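Local coordinates for protein transcriptional regulator (Rhodococcus sp., PDB 2O0Y) that probably binds DNA through an IclR-type helix-turn-helix domain and regulates transcription, at residues D101-L106 against A128-T133; A108-T113 against L223-P228. All blocks are in the same frame, centred on the assembly; numbering follows the deposited sequence.

From the N terminus, helix 97-110 carries the first segment of contact 1, and its last residues, with the turn that follows, form the first segment of contact 2. The chain next forms strands 113-120 and 123-130, and contact 1 closes this short loop when 128-133 returns beside 101-106. Contact 2 closes a far longer one, bringing 223-228 back to 108-113 after 109 intervening residues. The segments alternate along the chain, so the two closures cross rather than nest. With centres about 8 Å apart, they bind one helix and the turn after it to two strands of the same antiparallel sheet, 123-130 and 219-228. Ser-132 OG and Gly-111 O probably join the contacts directly.

Contact 1: residues D101-L106 against A128-T133; sequences DIMRQL and AQCEST
Arg-104, which rests its backbone against Cys-130 of the facing strand, turns its guanidinium group back along its own helix to Asp-101. Its NH2 reaches Asp-101 OD1 at 2.8 Å with an N-H...O angle of 155°, forming a salt bridge one helical turn long. The oxygen lies at the edge of the guanidinium, close to its plane, and is approached on its anti side from a direction tilted out of the carboxylate plane. The charged end of Arg-104 is thus held on the helix, while only the root of the residue meets the strand.

That root forms part of the seat for the Cys-130 thiol. Cys-130 SG stands 3.6 Å from Arg-104 N and 3.7 Å from Met-103 CB, and Arg-104 CB flanks it at 4.2 Å. The Cys-130 CB itself lies 3.9 Å from Met-103 O. The sulfur therefore packs on the helix surface where these two consecutive residues join, making no hydrogen bond across the contact.

Met-103, modelled as selenomethionine, reaches the strand two residues earlier, at Ala-128. A bend at its third torsion (58°) swings CE over the backbone of Ala-128, 3.6 Å from Ala-128 O, with Ala-128 CB at 4.1 Å. Val-114 and Leu-116 of strand 113-120 also touch this side chain, which lies between helix 97-110 and the sheet of the GAF-like C-terminal domain.

Helix 101-106 and strand 128-130 run at 38° to each other, their axes approaching to 8.1 Å. Just past the helical segment, Ser-107 OG makes a weak hydrogen bond with Cys-130 O. Between 101-106 and 128-133 themselves the contact is thus mainly dispersive, carried chiefly by the Cys-130 sulfur and the Met-103 methyl, with the ion pair confined to the helix.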
loop_
_atom_site.group_PDB
_atom_site.type_symbol
_atom_site.label_atom_id
_atom_site.label_comp_id
_atom_site.label_asym_id
_atom_site.label_seq_id
_atom_site.Cartn_x
_atom_site.Cartn_y
_atom_site.Cartn_z
ATOM N N ASP B 101 15.064 20.355 -6.505
ATOM C CA ASP B 101 16.074 21.349 -6.958
ATOM C C ASP B 101 17.324 20.671 -7.535
ATOM O O ASP B 101 17.810 21.051 -8.605
ATOM C CB ASP B 101 16.524 22.282 -5.829
ATOM C CG ASP B 101 15.418 23.169 -5.330
ATOM O OD1 ASP B 101 14.401 23.314 -6.033
ATOM O OD2 ASP B 101 15.567 23.706 -4.199
ATOM N N ILE B 102 17.853 19.666 -6.845
ATOM C CA ILE B 102 19.072 18.993 -7.356
ATOM C C ILE B 102 18.787 18.322 -8.695
ATOM O O ILE B 102 19.597 18.380 -9.592
ATOM C CB ILE B 102 19.631 17.950 -6.328
ATOM C CG1 ILE B 102 20.254 18.660 -5.117
ATOM C CG2 ILE B 102 20.643 17.019 -6.978
ATOM C CD1 ILE B 102 20.356 17.723 -3.859
HETATM N N MSE B 103 17.634 17.689 -8.844
HETATM C CA MSE B 103 17.284 16.991 -10.090
HETATM C C MSE B 103 17.104 18.008 -11.207
HETATM O O MSE B 103 17.472 17.779 -12.366
HETATM C CB MSE B 103 15.978 16.219 -9.874
HETATM C CG MSE B 103 16.063 15.099 -8.868
HETATM SE SE MSE B 103 14.277 14.257 -8.587
HETATM C CE MSE B 103 13.795 13.677 -10.416
ATOM N N ARG B 104 16.492 19.130 -10.868
ATOM C CA ARG B 104 16.281 20.193 -11.848
ATOM C C ARG B 104 17.617 20.729 -12.336
ATOM O O ARG B 104 17.856 20.856 -13.555
ATOM C CB ARG B 104 15.398 21.318 -11.242
ATOM C CG ARG B 104 14.846 22.236 -12.296
ATOM C CD ARG B 104 14.196 23.477 -11.682
ATOM N NE ARG B 104 13.037 23.046 -10.860
ATOM C CZ ARG B 104 12.967 23.121 -9.533
ATOM N NH1 ARG B 104 11.861 22.690 -8.942
ATOM N NH2 ARG B 104 13.971 23.637 -8.799
ATOM N N GLN B 105 18.541 20.979 -11.405
ATOM C CA GLN B 105 19.854 21.469 -11.822
ATOM C C GLN B 105 20.624 20.436 -12.673
ATOM O O GLN B 105 21.283 20.770 -13.665
ATOM C CB GLN B 105 20.657 21.945 -10.602
ATOM C CG GLN B 105 21.974 22.631 -10.963
ATOM C CD GLN B 105 21.756 23.920 -11.735
ATOM O OE1 GLN B 105 20.886 24.717 -11.385
ATOM N NE2 GLN B 105 22.546 24.126 -12.803
ATOM N N LEU B 106 20.542 19.180 -12.304
ATOM C CA LEU B 106 21.138 18.075 -13.082
ATOM C C LEU B 106 20.572 18.086 -14.491
ATOM O O LEU B 106 21.315 17.907 -15.466
ATOM C CB LEU B 106 20.792 16.704 -12.413
ATOM C CG LEU B 106 21.396 15.502 -13.139
ATOM C CD1 LEU B 106 22.949 15.725 -13.347
ATOM C CD2 LEU B 106 21.062 14.202 -12.383
ATOM N N ALA B 128 9.311 10.638 -9.726
ATOM C CA ALA B 128 9.513 12.067 -9.934
ATOM C C ALA B 128 10.401 12.291 -11.141
ATOM O O ALA B 128 11.190 11.409 -11.482
ATOM C CB ALA B 128 10.170 12.733 -8.659
ATOM N N GLN B 129 10.254 13.454 -11.804
ATOM C CA GLN B 129 10.907 13.673 -13.107
ATOM C C GLN B 129 11.203 15.141 -13.341
ATOM O O GLN B 129 10.362 15.978 -13.007
ATOM C CB GLN B 129 9.932 13.200 -14.194
ATOM C CG GLN B 129 10.456 13.247 -15.638
ATOM C CD GLN B 129 9.471 12.609 -16.611
ATOM O OE1 GLN B 129 8.423 13.192 -16.897
ATOM N NE2 GLN B 129 9.783 11.372 -17.089
ATOM N N CYS B 130 12.362 15.464 -13.902
ATOM C CA CYS B 130 12.632 16.826 -14.343
ATOM C C CYS B 130 13.017 16.755 -15.811
ATOM O O CYS B 130 14.097 16.250 -16.152
ATOM C CB CYS B 130 13.787 17.432 -13.549
ATOM S SG CYS B 130 13.262 17.773 -11.822
ATOM N N GLU B 131 12.132 17.218 -16.685
ATOM C CA GLU B 131 12.403 17.118 -18.113
ATOM C C GLU B 131 13.362 18.206 -18.534
ATOM O O GLU B 131 13.330 19.322 -18.006
ATOM C CB GLU B 131 11.129 17.283 -18.885
ATOM C CG GLU B 131 10.208 16.027 -18.866
ATOM C CD GLU B 131 8.971 16.317 -19.692
ATOM O OE1 GLU B 131 9.110 16.509 -20.908
ATOM O OE2 GLU B 131 7.876 16.423 -19.129
ATOM N N SER B 132 14.205 17.909 -19.508
ATOM C CA SER B 132 15.038 18.946 -20.095
ATOM C C SER B 132 14.217 19.745 -21.139
ATOM O O SER B 132 13.059 19.437 -21.405
ATOM C CB SER B 132 16.298 18.348 -20.719
ATOM O OG SER B 132 16.092 17.825 -22.027
ATOM N N THR B 133 14.828 20.762 -21.738
ATOM C CA THR B 133 14.138 21.578 -22.731
ATOM C C THR B 133 14.479 21.121 -24.146
ATOM O O THR B 133 14.094 21.778 -25.121
ATOM C CB THR B 133 14.580 23.060 -22.652
ATOM O OG1 THR B 133 15.975 23.101 -22.912
ATOM C CG2 THR B 133 14.339 23.633 -21.256
#

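Contact 2: residues A108-T113 against L223-P228; sequences ADTGET and LTLGGP
Thr-110 and Leu-225 supply the apolar part, meeting tip to tip with Thr-110 CG2 3.8 Å from Leu-225 CD1. With OG1 set between the backbone N and the carbonyl carbon (chi1 57°), Thr-110 accepts from Glu-112 N at 3.3 Å, an ST turn; the same hydroxyl bonds Leu-106 O. Were this residue an alanine, both Glu-112 N and Leu-106 O would probably lose their hydroxyl partner, and a gap would probably open beside the Leu-225 methyls.

Backbone contacts are slighter. Helix 97-110 gives way at Gly-111, whose positive phi turns the chain toward strand 113-120 of the IclR C-terminal domain. Gly-226 N gives Thr-113 O a weak hydrogen bond of 3.4 Å, and Leu-225 CA makes a CA-H...O contact with that oxygen.

A water supplies the stronger polar link, donating to Glu-112 OE1 (2.8 Å) and Gly-226 O (2.6 Å) and accepting from Thr-113 N (3.1 Å). Glu-112 bends at its second torsion, bringing OE1 to 3.7 Å from Gly-227 CA, where any CB would collide with the carboxylate. OE2 forms a salt bridge with Arg-231 NE and a hydrogen bond with Tyr-240 OH. The buried carboxylate is thus engaged through both oxygens, Arg-231 probably balancing its charge.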
loop_
_atom_site.group_PDB
_atom_site.type_symbol
_atom_site.label_atom_id
_atom_site.label_comp_id
_atom_site.label_asym_id
_atom_site.label_seq_id
_atom_site.Cartn_x
_atom_site.Cartn_y
_atom_site.Cartn_z
ATOM N N ALA B 108 19.346 20.665 -16.128
ATOM C CA ALA B 108 19.948 21.843 -16.774
ATOM C C ALA B 108 21.403 21.588 -17.142
ATOM O O ALA B 108 21.870 22.010 -18.210
ATOM C CB ALA B 108 19.878 23.047 -15.859
ATOM N N ASP B 109 22.130 20.918 -16.249
ATOM C CA ASP B 109 23.583 20.730 -16.414
ATOM C C ASP B 109 23.860 19.680 -17.506
ATOM O O ASP B 109 24.861 19.763 -18.205
ATOM C CB ASP B 109 24.178 20.259 -15.071
ATOM C CG ASP B 109 24.385 21.405 -14.062
ATOM O OD1 ASP B 109 24.164 22.586 -14.414
ATOM O OD2 ASP B 109 24.798 21.122 -12.902
ATOM N N THR B 110 22.978 18.687 -17.666
ATOM C CA THR B 110 23.266 17.630 -18.660
ATOM C C THR B 110 22.487 17.818 -19.969
ATOM O O THR B 110 22.888 17.299 -21.008
ATOM C CB THR B 110 22.909 16.215 -18.127
ATOM O OG1 THR B 110 21.528 16.226 -17.745
ATOM C CG2 THR B 110 23.773 15.807 -16.913
ATOM N N GLY B 111 21.343 18.510 -19.912
ATOM C CA GLY B 111 20.495 18.676 -21.094
ATOM C C GLY B 111 19.552 17.503 -21.298
ATOM O O GLY B 111 18.832 17.420 -22.314
ATOM N N GLU B 112 19.531 16.593 -20.306
ATOM C CA GLU B 112 18.722 15.380 -20.356
ATOM C C GLU B 112 17.628 15.354 -19.290
ATOM O O GLU B 112 17.761 16.022 -18.244
ATOM C CB GLU B 112 19.609 14.137 -20.201
ATOM C CG GLU B 112 20.769 14.040 -21.167
ATOM C CD GLU B 112 20.398 14.036 -22.622
ATOM O OE1 GLU B 112 19.204 13.923 -22.938
ATOM O OE2 GLU B 112 21.332 14.069 -23.463
ATOM N N THR B 113 16.559 14.605 -19.579
ATOM C CA THR B 113 15.484 14.364 -18.628
ATOM C C THR B 113 16.035 13.532 -17.485
ATOM O O THR B 113 16.748 12.555 -17.740
ATOM C CB THR B 113 14.320 13.637 -19.292
ATOM O OG1 THR B 113 13.700 14.556 -20.227
ATOM C CG2 THR B 113 13.248 13.193 -18.194
ATOM N N LEU B 223 18.607 7.189 -9.598
ATOM C CA LEU B 223 18.586 8.490 -10.217
ATOM C C LEU B 223 19.076 8.320 -11.665
ATOM O O LEU B 223 20.229 7.920 -11.896
ATOM C CB LEU B 223 19.512 9.438 -9.473
ATOM C CG LEU B 223 19.576 10.879 -10.005
ATOM C CD1 LEU B 223 18.227 11.612 -9.689
ATOM C CD2 LEU B 223 20.694 11.659 -9.355
ATOM N N THR B 224 18.236 8.662 -12.644
ATOM C CA THR B 224 18.507 8.234 -13.989
ATOM C C THR B 224 18.414 9.354 -15.055
ATOM O O THR B 224 17.424 10.062 -15.099
ATOM C CB THR B 224 17.537 7.104 -14.339
ATOM O OG1 THR B 224 17.664 6.073 -13.332
ATOM C CG2 THR B 224 17.859 6.483 -15.704
ATOM N N LEU B 225 19.407 9.421 -15.963
ATOM C CA LEU B 225 19.313 10.254 -17.190
ATOM C C LEU B 225 18.902 9.359 -18.341
ATOM O O LEU B 225 19.430 8.281 -18.466
ATOM C CB LEU B 225 20.690 10.824 -17.538
ATOM C CG LEU B 225 21.451 11.692 -16.551
ATOM C CD1 LEU B 225 22.686 12.204 -17.263
ATOM C CD2 LEU B 225 20.589 12.879 -16.082
ATOM N N GLY B 226 17.939 9.760 -19.168
ATOM C CA GLY B 226 17.657 9.011 -20.399
ATOM C C GLY B 226 17.515 10.009 -21.498
ATOM O O GLY B 226 16.981 11.111 -21.279
ATOM N N GLY B 227 17.995 9.647 -22.682
ATOM C CA GLY B 227 17.880 10.532 -23.815
ATOM C C GLY B 227 18.394 9.877 -25.061
ATOM O O GLY B 227 18.655 8.681 -25.074
ATOM N N PRO B 228 18.549 10.667 -26.132
ATOM C CA PRO B 228 19.062 10.146 -27.386
ATOM C C PRO B 228 20.508 9.671 -27.282
ATOM O O PRO B 228 21.343 10.347 -26.686
ATOM C CB PRO B 228 18.929 11.339 -28.341
ATOM C CG PRO B 228 18.841 12.532 -27.463
ATOM C CD PRO B 228 18.185 12.089 -26.225
HETATM O O HOH W 1 16.467 13.419 -22.395
#